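Local coordinates for uncharacterized protein (Staphylococcus saprophyticus subsp. saprophyticus ATCC 15305, PDB 3FOJ) that is of unknown function but has a rhodanese-like domain, the fold of sulfurtransferases and related phosphatases, at residues 1-13 with 82-94. Numbering follows the deposited sequence.
Sequences MESITVTELKEKI and NAVNVEGGMDEFG
The hydroxyl of Ser3 gives its proton to the carboxylate of Glu87, OG to OE2 at 2.7 Å, and reaches that oxygen from above the carboxylate plane. With chi1 at 71°, OG sits between the backbone N and the carbonyl carbon of its own residue, and the Glu87 chain, extended beyond CG, passes Ile4 O and Ser3 CB to bring OE2 to it. Next to this bond the backbones pair in parallel: Asn85 N donates to Glu2 O, Ile4 N to Asn85 O (2.9 Å) and Glu87 N to Ile4 O. One water prolongs the pairing by joining Glu2 N to Ala83 O. Strand 3-4 is an outermost strand of the parallel sheet of the rhodanese-like fold, next to strand 82-86, whose other side bonds to Tyr59 and Ile61. Asn85 and Ser3 share one face, where the Asn85 amide is held by Ser69 and Gly66; on the other face Ile4 CG2 meets Val84 CG1. Past the strands, a capping box of Thr5 and Glu8 starts helix 6-11, and a second water links Val6 N, Glu87 O and Glu92 OE1. Val6 CG1 and Leu9 CD2 both press on Val86 CG1, the latter at 3.8 Å. Helices 6-11 and 89-93 cross at -68°, and Lys10 spans them: extended beyond CG, it lays CE over the centre of the Phe93 ring, 3.7 Å from the centroid, a CH-pi contact joined by a cation-pi interaction from NZ. Lys10 NZ also donates to Phe93 O at 2.8 Å, in the carbonyl plane.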
loop_
_atom_site.group_PDB
_atom_site.type_symbol
_atom_site.label_atom_id
_atom_site.label_comp_id
_atom_site.label_asym_id
_atom_site.label_seq_id
_atom_site.Cartn_x
_atom_site.Cartn_y
_atom_site.Cartn_z
HETATM N N MSE A 1 9.622 -10.404 6.694
HETATM C CA MSE A 1 8.818 -9.371 5.981
HETATM C C MSE A 1 9.512 -8.020 6.031
HETATM O O MSE A 1 10.144 -7.671 7.026
HETATM C CB MSE A 1 7.430 -9.247 6.616
HETATM C CG MSE A 1 6.582 -8.137 6.020
HETATM SE SE MSE A 1 4.887 -7.933 6.909
HETATM C CE MSE A 1 5.461 -6.844 8.393
ATOM N N GLU A 2 9.386 -7.258 4.950
ATOM C CA GLU A 2 9.988 -5.936 4.878
ATOM C C GLU A 2 8.948 -4.884 5.220
ATOM O O GLU A 2 7.761 -5.054 4.933
ATOM C CB GLU A 2 10.516 -5.658 3.475
ATOM C CG GLU A 2 11.572 -6.629 3.002
ATOM C CD GLU A 2 12.024 -6.318 1.598
ATOM O OE1 GLU A 2 12.473 -5.177 1.367
ATOM O OE2 GLU A 2 11.932 -7.212 0.729
ATOM N N SER A 3 9.402 -3.793 5.819
ATOM C CA SER A 3 8.498 -2.717 6.184
ATOM C C SER A 3 9.222 -1.384 6.238
ATOM O O SER A 3 10.442 -1.324 6.386
ATOM C CB SER A 3 7.858 -2.992 7.544
ATOM O OG SER A 3 8.805 -2.848 8.588
ATOM N N ILE A 4 8.453 -0.314 6.103
ATOM C CA ILE A 4 8.992 1.033 6.173
ATOM C C ILE A 4 7.969 1.857 6.936
ATOM O O ILE A 4 6.796 1.489 7.004
ATOM C CB ILE A 4 9.206 1.646 4.777
ATOM C CG1 ILE A 4 7.875 1.757 4.035
ATOM C CG2 ILE A 4 10.203 0.802 3.998
ATOM C CD1 ILE A 4 7.936 2.656 2.810
ATOM N N THR A 5 8.414 2.964 7.520
ATOM C CA THR A 5 7.517 3.822 8.280
ATOM C C THR A 5 6.830 4.821 7.357
ATOM O O THR A 5 7.222 4.985 6.200
ATOM C CB THR A 5 8.280 4.601 9.359
ATOM O OG1 THR A 5 9.229 5.471 8.730
ATOM C CG2 THR A 5 9.012 3.638 10.294
ATOM N N VAL A 6 5.800 5.488 7.868
ATOM C CA VAL A 6 5.091 6.471 7.060
ATOM C C VAL A 6 5.995 7.656 6.769
ATOM O O VAL A 6 5.885 8.280 5.717
ATOM C CB VAL A 6 3.803 6.963 7.752
ATOM C CG1 VAL A 6 2.799 5.829 7.823
ATOM C CG2 VAL A 6 4.116 7.491 9.137
ATOM N N THR A 7 6.898 7.957 7.698
ATOM C CA THR A 7 7.827 9.057 7.506
ATOM C C THR A 7 8.751 8.717 6.342
ATOM O O THR A 7 9.044 9.571 5.501
ATOM C CB THR A 7 8.660 9.309 8.780
ATOM O OG1 THR A 7 7.796 9.771 9.824
ATOM C CG2 THR A 7 9.740 10.353 8.520
ATOM N N GLU A 8 9.197 7.464 6.290
ATOM C CA GLU A 8 10.071 7.010 5.212
ATOM C C GLU A 8 9.316 7.017 3.889
ATOM O O GLU A 8 9.874 7.368 2.852
ATOM C CB GLU A 8 10.562 5.587 5.463
ATOM C CG GLU A 8 11.428 5.396 6.679
ATOM C CD GLU A 8 11.993 3.992 6.730
ATOM O OE1 GLU A 8 12.924 3.701 5.947
ATOM O OE2 GLU A 8 11.496 3.178 7.535
ATOM N N LEU A 9 8.051 6.615 3.928
ATOM C CA LEU A 9 7.243 6.581 2.715
ATOM C C LEU A 9 7.053 7.978 2.137
ATOM O O LEU A 9 7.147 8.165 0.926
ATOM C CB LEU A 9 5.876 5.949 2.990
ATOM C CG LEU A 9 4.951 5.821 1.771
ATOM C CD1 LEU A 9 5.613 4.973 0.690
ATOM C CD2 LEU A 9 3.631 5.206 2.198
ATOM N N LYS A 10 6.787 8.958 2.995
ATOM C CA LYS A 10 6.595 10.326 2.516
ATOM C C LYS A 10 7.871 10.888 1.897
ATOM O O LYS A 10 7.817 11.582 0.882
ATOM C CB LYS A 10 6.118 11.242 3.651
ATOM C CG LYS A 10 4.679 10.978 4.077
ATOM C CD LYS A 10 4.214 11.929 5.166
ATOM C CE LYS A 10 2.791 11.604 5.592
ATOM N NZ LYS A 10 2.337 12.405 6.760
ATOM N N GLU A 11 9.017 10.590 2.499
ATOM C CA GLU A 11 10.279 11.089 1.963
ATOM C C GLU A 11 10.569 10.495 0.591
ATOM O O GLU A 11 11.369 11.038 -0.169
ATOM C CB GLU A 11 11.433 10.792 2.923
ATOM C CG GLU A 11 11.420 11.654 4.176
ATOM C CD GLU A 11 12.719 11.572 4.956
ATOM O OE1 GLU A 11 13.785 11.843 4.365
ATOM O OE2 GLU A 11 12.673 11.246 6.159
ATOM N N LYS A 12 9.912 9.381 0.275
ATOM C CA LYS A 12 10.094 8.729 -1.016
ATOM C C LYS A 12 9.579 9.625 -2.139
ATOM O O LYS A 12 9.970 9.473 -3.293
ATOM C CB LYS A 12 9.354 7.390 -1.043
ATOM C CG LYS A 12 9.996 6.295 -0.203
ATOM C CD LYS A 12 11.268 5.773 -0.846
ATOM C CE LYS A 12 11.807 4.563 -0.098
ATOM N NZ LYS A 12 12.981 3.964 -0.789
ATOM N N ILE A 13 8.693 10.555 -1.794
ATOM C CA ILE A 13 8.144 11.489 -2.772
ATOM C C ILE A 13 9.273 12.327 -3.364
ATOM O O ILE A 13 9.205 12.764 -4.513
ATOM C CB ILE A 13 7.129 12.452 -2.115
ATOM C CG1 ILE A 13 5.961 11.664 -1.527
ATOM C CG2 ILE A 13 6.628 13.462 -3.139
ATOM C CD1 ILE A 13 4.966 12.530 -0.788
ATOM N N ASN A 82 7.021 -8.857 -4.929
ATOM C CA ASN A 82 7.873 -8.092 -4.024
ATOM C C ASN A 82 7.009 -7.035 -3.354
ATOM O O ASN A 82 6.532 -6.111 -4.008
ATOM C CB ASN A 82 9.009 -7.416 -4.790
ATOM C CG ASN A 82 9.799 -8.392 -5.628
ATOM O OD1 ASN A 82 9.551 -8.545 -6.827
ATOM N ND2 ASN A 82 10.745 -9.076 -4.999
ATOM N N ALA A 83 6.813 -7.169 -2.046
ATOM C CA ALA A 83 5.975 -6.227 -1.311
ATOM C C ALA A 83 6.599 -5.766 0.000
ATOM O O ALA A 83 7.350 -6.499 0.639
ATOM C CB ALA A 83 4.615 -6.851 -1.045
ATOM N N VAL A 84 6.261 -4.541 0.388
ATOM C CA VAL A 84 6.763 -3.927 1.609
ATOM C C VAL A 84 5.588 -3.333 2.377
ATOM O O VAL A 84 4.743 -2.653 1.799
ATOM C CB VAL A 84 7.770 -2.806 1.284
ATOM C CG1 VAL A 84 8.322 -2.210 2.571
ATOM C CG2 VAL A 84 8.895 -3.356 0.413
ATOM N N ASN A 85 5.535 -3.593 3.679
ATOM C CA ASN A 85 4.448 -3.078 4.499
ATOM C C ASN A 85 4.708 -1.648 4.961
ATOM O O ASN A 85 5.841 -1.283 5.268
ATOM C CB ASN A 85 4.250 -3.976 5.724
ATOM C CG ASN A 85 3.009 -3.611 6.512
ATOM O OD1 ASN A 85 1.932 -3.473 5.945
ATOM N ND2 ASN A 85 3.155 -3.461 7.823
ATOM N N VAL A 86 3.662 -0.829 4.986
ATOM C CA VAL A 86 3.797 0.539 5.468
ATOM C C VAL A 86 3.273 0.512 6.903
ATOM O O VAL A 86 2.065 0.424 7.139
ATOM C CB VAL A 86 2.970 1.529 4.636
ATOM C CG1 VAL A 86 3.159 2.937 5.187
ATOM C CG2 VAL A 86 3.406 1.472 3.178
ATOM N N GLU A 87 4.192 0.569 7.861
ATOM C CA GLU A 87 3.830 0.503 9.272
ATOM C C GLU A 87 2.894 1.613 9.738
ATOM O O GLU A 87 3.022 2.766 9.331
ATOM C CB GLU A 87 5.094 0.518 10.137
ATOM C CG GLU A 87 6.182 -0.438 9.665
ATOM C CD GLU A 87 7.280 -0.633 10.695
ATOM O OE1 GLU A 87 7.702 0.366 11.317
ATOM O OE2 GLU A 87 7.727 -1.787 10.873
ATOM N N GLY A 88 1.940 1.248 10.589
ATOM C CA GLY A 88 1.013 2.231 11.125
ATOM C C GLY A 88 -0.226 2.526 10.303
ATOM O O GLY A 88 -1.215 3.028 10.835
ATOM N N GLY A 89 -0.169 2.246 9.005
ATOM C CA GLY A 89 -1.310 2.481 8.137
ATOM C C GLY A 89 -1.681 3.933 7.893
ATOM O O GLY A 89 -0.938 4.855 8.248
HETATM N N MSE A 90 -2.839 4.134 7.268
HETATM C CA MSE A 90 -3.322 5.476 6.975
HETATM C C MSE A 90 -3.584 6.258 8.259
HETATM O O MSE A 90 -3.610 7.492 8.241
HETATM C CB MSE A 90 -4.587 5.412 6.114
HETATM C CG MSE A 90 -4.333 4.980 4.667
HETATM SE SE MSE A 90 -3.310 6.275 3.626
HETATM C CE MSE A 90 -4.743 7.519 3.247
ATOM N N ASP A 91 -3.784 5.553 9.370
ATOM C CA ASP A 91 -3.996 6.232 10.647
ATOM C C ASP A 91 -2.777 7.109 10.916
ATOM O O ASP A 91 -2.904 8.279 11.270
ATOM C CB ASP A 91 -4.128 5.237 11.811
ATOM C CG ASP A 91 -5.455 4.507 11.822
ATOM O OD1 ASP A 91 -6.436 5.025 11.250
ATOM O OD2 ASP A 91 -5.521 3.416 12.427
ATOM N N GLU A 92 -1.591 6.529 10.756
ATOM C CA GLU A 92 -0.357 7.268 10.990
ATOM C C GLU A 92 0.060 8.163 9.826
ATOM O O GLU A 92 0.729 9.179 10.029
ATOM C CB GLU A 92 0.772 6.298 11.350
ATOM C CG GLU A 92 0.727 5.849 12.806
ATOM C CD GLU A 92 1.809 4.848 13.150
ATOM O OE1 GLU A 92 2.941 4.995 12.645
ATOM O OE2 GLU A 92 1.529 3.922 13.940
ATOM N N PHE A 93 -0.331 7.799 8.608
ATOM C CA PHE A 93 0.017 8.620 7.453
ATOM C C PHE A 93 -0.644 9.989 7.610
ATOM O O PHE A 93 -0.058 11.017 7.268
ATOM C CB PHE A 93 -0.467 7.968 6.154
ATOM C CG PHE A 93 0.040 8.653 4.915
ATOM C CD1 PHE A 93 1.251 8.278 4.341
ATOM C CD2 PHE A 93 -0.673 9.702 4.344
ATOM C CE1 PHE A 93 1.746 8.940 3.215
ATOM C CE2 PHE A 93 -0.187 10.371 3.219
ATOM C CZ PHE A 93 1.025 9.989 2.654
ATOM N N GLY A 94 -1.868 9.991 8.129
ATOM C CA GLY A 94 -2.585 11.238 8.331
ATOM C C GLY A 94 -3.601 11.543 7.250
ATOM O O GLY A 94 -3.683 10.839 6.243
HETATM O O HOH W 1 8.348 -8.394 2.565
HETATM O O HOH W 2 4.979 4.408 10.455
#